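PDB 3O53: protein LRIM1 from Anopheles gambiae, which forms a heterodimeric complex with the leucine-rich repeat protein APL1C that regulates complement-like immunity in the mosquito. Local coordinates for residues G9-L22 with N35-I49. Sequence-based numbering, arbitrary orientation.
Sequences GNRYKIEKVTDSSL and NVKELDLSGNPLSQI. With NAG (2-acetamido-2-deoxy-beta-D-glucopyranose), chain C.
Strands 11-15 and 38-40 pair in parallel near the N-terminal end of the leucine-rich repeat solenoid, where strand 38-40 adds to strand 11-15, itself antiparallel to strand 4-8. Tyr-12 is hydrogen-bonded through its backbone N to Glu-38 O and through its O to Asp-40 N, both at 2.9 Å, and Ile-14 N continues the pairing to Asp-40 O. At the start, Asn-10 O accepts hydrogen bonds from the backbone N of both Lys-37 and Glu-38. On the face shared by Tyr-12 and Leu-39, apolar side chains meet: Ile-14 lies beside Leu-41, its CB 3.7 Å from Leu-41 CD2, while Val-36 CG2 makes an off-centre CH-pi contact, 4.2 Å from the Tyr-12 ring centroid. Asn-35, its CG turned away from the backbone N (chi1 -169°), donates from ND2 to Gly-9 O and to Tyr-12 OH, both tilted out of the amide plane, steadying the phenol. Beyond the strands comes the asparagine of the repeat, Asn-44. Its ND2 binds Ile-14 O, which lies in the amide plane, at 3.0 Å and also Leu-41 O, while OD1 accepts from Val-17 N; one buried amide thus links the end of strand 11-15 to the turn after strand 38-40. Further along, Leu-22 at the start of helix 22-30 crosses Leu-46 at about a right angle. The Asp-19 carboxylate closes the contact on Ser-47: OD1 takes the backbone N with its syn lone pair at 2.9 Å, and OD2 receives Ser-47 OG at 2.6 Å from above its plane.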
# COMPACT_ATOMS: atom_id res chain seq x y z
N GLY A 9 8.59 31.74 10.32
CA GLY A 9 7.94 31.42 11.57
C GLY A 9 8.67 30.28 12.26
O GLY A 9 9.85 30.41 12.57
N ASN A 10 7.98 29.17 12.49
CA ASN A 10 8.57 28.03 13.18
C ASN A 10 8.97 26.91 12.23
O ASN A 10 9.10 25.75 12.63
CB ASN A 10 7.62 27.50 14.26
CG ASN A 10 6.31 26.98 13.68
OD1 ASN A 10 6.15 26.83 12.47
ND2 ASN A 10 5.36 26.69 14.56
N ARG A 11 9.18 27.25 10.96
CA ARG A 11 9.60 26.25 9.99
C ARG A 11 10.89 26.69 9.32
O ARG A 11 11.00 27.79 8.80
CB ARG A 11 8.49 25.98 8.96
CG ARG A 11 8.37 27.00 7.85
CD ARG A 11 7.26 26.61 6.88
NE ARG A 11 5.98 26.43 7.55
CZ ARG A 11 4.84 26.13 6.92
NH1 ARG A 11 4.83 25.97 5.61
NH2 ARG A 11 3.72 25.99 7.61
N TYR A 12 11.88 25.80 9.38
CA TYR A 12 13.22 26.09 8.89
C TYR A 12 13.59 25.18 7.73
O TYR A 12 13.12 24.04 7.64
CB TYR A 12 14.24 25.87 10.00
CG TYR A 12 14.09 26.79 11.19
CD1 TYR A 12 15.02 27.81 11.41
CD2 TYR A 12 13.06 26.63 12.10
CE1 TYR A 12 14.91 28.65 12.50
CE2 TYR A 12 12.94 27.47 13.19
CZ TYR A 12 13.87 28.47 13.39
OH TYR A 12 13.76 29.31 14.47
N LYS A 13 14.45 25.67 6.85
CA LYS A 13 14.90 24.92 5.69
C LYS A 13 16.40 25.13 5.55
O LYS A 13 16.89 26.23 5.74
CB LYS A 13 14.15 25.38 4.44
CG LYS A 13 14.61 24.76 3.13
CD LYS A 13 13.51 24.86 2.08
CE LYS A 13 14.06 24.97 0.67
NZ LYS A 13 14.92 23.83 0.27
N ILE A 14 17.12 24.06 5.23
CA ILE A 14 18.56 24.14 5.10
C ILE A 14 18.99 23.63 3.73
O ILE A 14 18.57 22.57 3.30
CB ILE A 14 19.27 23.34 6.22
CG1 ILE A 14 18.64 23.67 7.57
CG2 ILE A 14 20.76 23.66 6.23
CD1 ILE A 14 19.36 23.08 8.76
N GLU A 15 19.82 24.42 3.05
CA GLU A 15 20.29 24.06 1.71
C GLU A 15 21.81 24.14 1.63
O GLU A 15 22.46 24.78 2.46
CB GLU A 15 19.68 25.00 0.67
CG GLU A 15 18.17 25.11 0.73
CD GLU A 15 17.61 25.99 -0.37
OE1 GLU A 15 16.58 26.65 -0.14
OE2 GLU A 15 18.21 26.02 -1.47
N LYS A 16 22.37 23.48 0.62
CA LYS A 16 23.80 23.49 0.40
C LYS A 16 24.55 22.94 1.61
O LYS A 16 25.62 23.45 1.97
CB LYS A 16 24.27 24.92 0.08
CG LYS A 16 23.59 25.50 -1.15
CD LYS A 16 24.29 26.74 -1.67
CE LYS A 16 23.73 27.15 -3.02
NZ LYS A 16 24.32 28.42 -3.53
N VAL A 17 23.99 21.90 2.23
CA VAL A 17 24.66 21.20 3.32
C VAL A 17 25.24 19.89 2.82
O VAL A 17 24.88 19.41 1.74
CB VAL A 17 23.70 20.88 4.48
CG1 VAL A 17 23.25 22.15 5.17
CG2 VAL A 17 22.49 20.08 3.97
N THR A 18 26.12 19.30 3.61
CA THR A 18 26.78 18.06 3.25
C THR A 18 26.98 17.25 4.52
O THR A 18 26.76 17.76 5.62
CB THR A 18 28.16 18.31 2.61
OG1 THR A 18 29.09 18.70 3.63
CG2 THR A 18 28.08 19.42 1.58
N ASP A 19 27.42 16.01 4.38
CA ASP A 19 27.74 15.20 5.55
C ASP A 19 28.77 15.92 6.43
O ASP A 19 28.75 15.80 7.65
CB ASP A 19 28.28 13.84 5.12
CG ASP A 19 27.26 13.01 4.37
OD1 ASP A 19 26.04 13.24 4.55
OD2 ASP A 19 27.67 12.12 3.60
N SER A 20 29.66 16.69 5.81
CA SER A 20 30.76 17.30 6.55
C SER A 20 30.35 18.59 7.25
O SER A 20 30.97 18.99 8.24
CB SER A 20 31.96 17.56 5.62
OG SER A 20 31.64 18.51 4.62
N SER A 21 29.29 19.24 6.76
CA SER A 21 28.86 20.51 7.31
C SER A 21 27.49 20.44 7.99
O SER A 21 26.96 21.46 8.44
CB SER A 21 28.82 21.58 6.22
OG SER A 21 27.81 21.28 5.26
N LEU A 22 26.91 19.25 8.06
CA LEU A 22 25.58 19.09 8.65
C LEU A 22 25.64 19.42 10.13
O LEU A 22 24.82 20.17 10.65
CB LEU A 22 25.05 17.67 8.45
CG LEU A 22 23.68 17.40 9.08
CD1 LEU A 22 22.63 18.30 8.46
CD2 LEU A 22 23.26 15.93 8.94
N ASN A 35 11.98 26.85 18.84
CA ASN A 35 11.11 27.33 17.78
C ASN A 35 11.09 26.44 16.53
O ASN A 35 10.46 26.79 15.54
CB ASN A 35 11.53 28.73 17.36
CG ASN A 35 10.52 29.38 16.45
OD1 ASN A 35 9.32 29.24 16.65
ND2 ASN A 35 11.00 30.09 15.45
N VAL A 36 11.78 25.31 16.58
CA VAL A 36 11.86 24.42 15.42
C VAL A 36 10.73 23.40 15.42
O VAL A 36 10.83 22.35 16.06
CB VAL A 36 13.22 23.70 15.34
CG1 VAL A 36 13.29 22.81 14.09
CG2 VAL A 36 14.36 24.71 15.35
N LYS A 37 9.66 23.71 14.70
CA LYS A 37 8.53 22.80 14.56
C LYS A 37 8.65 21.98 13.28
O LYS A 37 8.25 20.82 13.24
CB LYS A 37 7.21 23.58 14.56
CG LYS A 37 6.03 22.75 14.07
CD LYS A 37 4.71 23.50 14.15
CE LYS A 37 4.24 23.67 15.59
NZ LYS A 37 2.79 24.00 15.65
N GLU A 38 9.19 22.57 12.23
CA GLU A 38 9.38 21.83 11.00
C GLU A 38 10.79 22.09 10.48
O GLU A 38 11.25 23.23 10.49
CB GLU A 38 8.33 22.23 9.95
CG GLU A 38 6.89 22.15 10.47
CD GLU A 38 5.84 22.26 9.36
OE1 GLU A 38 6.21 22.19 8.17
OE2 GLU A 38 4.64 22.40 9.69
N LEU A 39 11.47 21.03 10.07
CA LEU A 39 12.80 21.16 9.47
C LEU A 39 12.80 20.50 8.11
O LEU A 39 12.41 19.34 7.97
CB LEU A 39 13.87 20.51 10.36
CG LEU A 39 15.29 20.57 9.79
CD1 LEU A 39 15.70 22.01 9.53
CD2 LEU A 39 16.30 19.88 10.73
N ASP A 40 13.25 21.24 7.10
CA ASP A 40 13.27 20.76 5.73
C ASP A 40 14.71 20.65 5.24
O ASP A 40 15.39 21.66 5.09
CB ASP A 40 12.46 21.71 4.84
CG ASP A 40 12.46 21.29 3.39
OD1 ASP A 40 12.89 20.15 3.09
OD2 ASP A 40 12.02 22.09 2.54
N LEU A 41 15.16 19.43 5.01
CA LEU A 41 16.53 19.18 4.55
C LEU A 41 16.55 18.59 3.14
O LEU A 41 17.56 18.02 2.72
CB LEU A 41 17.25 18.22 5.50
CG LEU A 41 17.27 18.64 6.97
CD1 LEU A 41 18.06 17.65 7.80
CD2 LEU A 41 17.84 20.04 7.12
N SER A 42 15.45 18.73 2.42
CA SER A 42 15.31 18.09 1.11
C SER A 42 16.29 18.63 0.08
O SER A 42 16.71 19.79 0.16
CB SER A 42 13.88 18.26 0.60
OG SER A 42 13.47 19.61 0.68
N GLY A 43 16.65 17.79 -0.88
CA GLY A 43 17.43 18.23 -2.03
C GLY A 43 18.93 18.17 -1.85
O GLY A 43 19.68 18.36 -2.81
N ASN A 44 19.38 17.89 -0.64
CA ASN A 44 20.81 17.85 -0.35
C ASN A 44 21.42 16.48 -0.63
O ASN A 44 20.70 15.54 -0.94
CB ASN A 44 21.04 18.26 1.09
CG ASN A 44 20.72 19.72 1.32
OD1 ASN A 44 21.36 20.60 0.75
ND2 ASN A 44 19.72 19.99 2.16
N PRO A 45 22.75 16.39 -0.53
CA PRO A 45 23.48 15.13 -0.71
C PRO A 45 23.76 14.41 0.61
O PRO A 45 24.75 13.69 0.70
CB PRO A 45 24.80 15.58 -1.32
CG PRO A 45 25.02 16.95 -0.76
CD PRO A 45 23.67 17.54 -0.44
N LEU A 46 22.91 14.61 1.61
CA LEU A 46 23.10 13.95 2.90
C LEU A 46 23.00 12.44 2.75
O LEU A 46 22.04 11.93 2.16
CB LEU A 46 22.07 14.45 3.91
CG LEU A 46 22.14 15.94 4.24
CD1 LEU A 46 21.01 16.33 5.17
CD2 LEU A 46 23.49 16.28 4.85
N SER A 47 23.98 11.72 3.29
CA SER A 47 24.02 10.28 3.18
C SER A 47 23.62 9.63 4.50
O SER A 47 23.43 8.42 4.57
CB SER A 47 25.41 9.80 2.79
OG SER A 47 26.31 9.94 3.87
N GLN A 48 23.49 10.44 5.54
CA GLN A 48 23.04 9.91 6.82
C GLN A 48 22.67 11.02 7.79
O GLN A 48 23.15 12.14 7.69
CB GLN A 48 24.13 9.02 7.43
CG GLN A 48 25.53 9.57 7.30
CD GLN A 48 26.59 8.59 7.75
OE1 GLN A 48 26.66 8.22 8.92
NE2 GLN A 48 27.43 8.16 6.81
N ILE A 49 21.80 10.68 8.73
CA ILE A 49 21.46 11.58 9.81
C ILE A 49 21.08 10.73 11.00
O ILE A 49 20.46 9.69 10.85
CB ILE A 49 20.29 12.51 9.42
CG1 ILE A 49 20.04 13.55 10.51
CG2 ILE A 49 19.03 11.70 9.16
CD1 ILE A 49 19.31 14.79 10.03
C1 NAG C . 9.36 17.65 1.30
C2 NAG C . 7.87 17.93 1.18
C3 NAG C . 7.41 17.69 -0.25
C4 NAG C . 8.30 18.44 -1.23
C5 NAG C . 9.77 18.13 -0.99
C6 NAG C . 10.65 18.97 -1.90
C7 NAG C . 6.39 17.41 3.05
C8 NAG C . 5.75 16.29 3.81
N2 NAG C . 7.15 17.02 2.04
O3 NAG C . 6.07 18.06 -0.37
O4 NAG C . 7.97 18.02 -2.53
O5 NAG C . 10.09 18.40 0.36
O6 NAG C . 10.45 20.34 -1.59
O7 NAG C . 6.21 18.58 3.37
O HOH W 1 4.16 25.30 10.96
O HOH W 2 2.61 26.09 13.25
O HOH W 3 15.86 21.86 2.12
O HOH W 4 25.15 13.76 7.01
O HOH W 5 27.14 14.96 1.76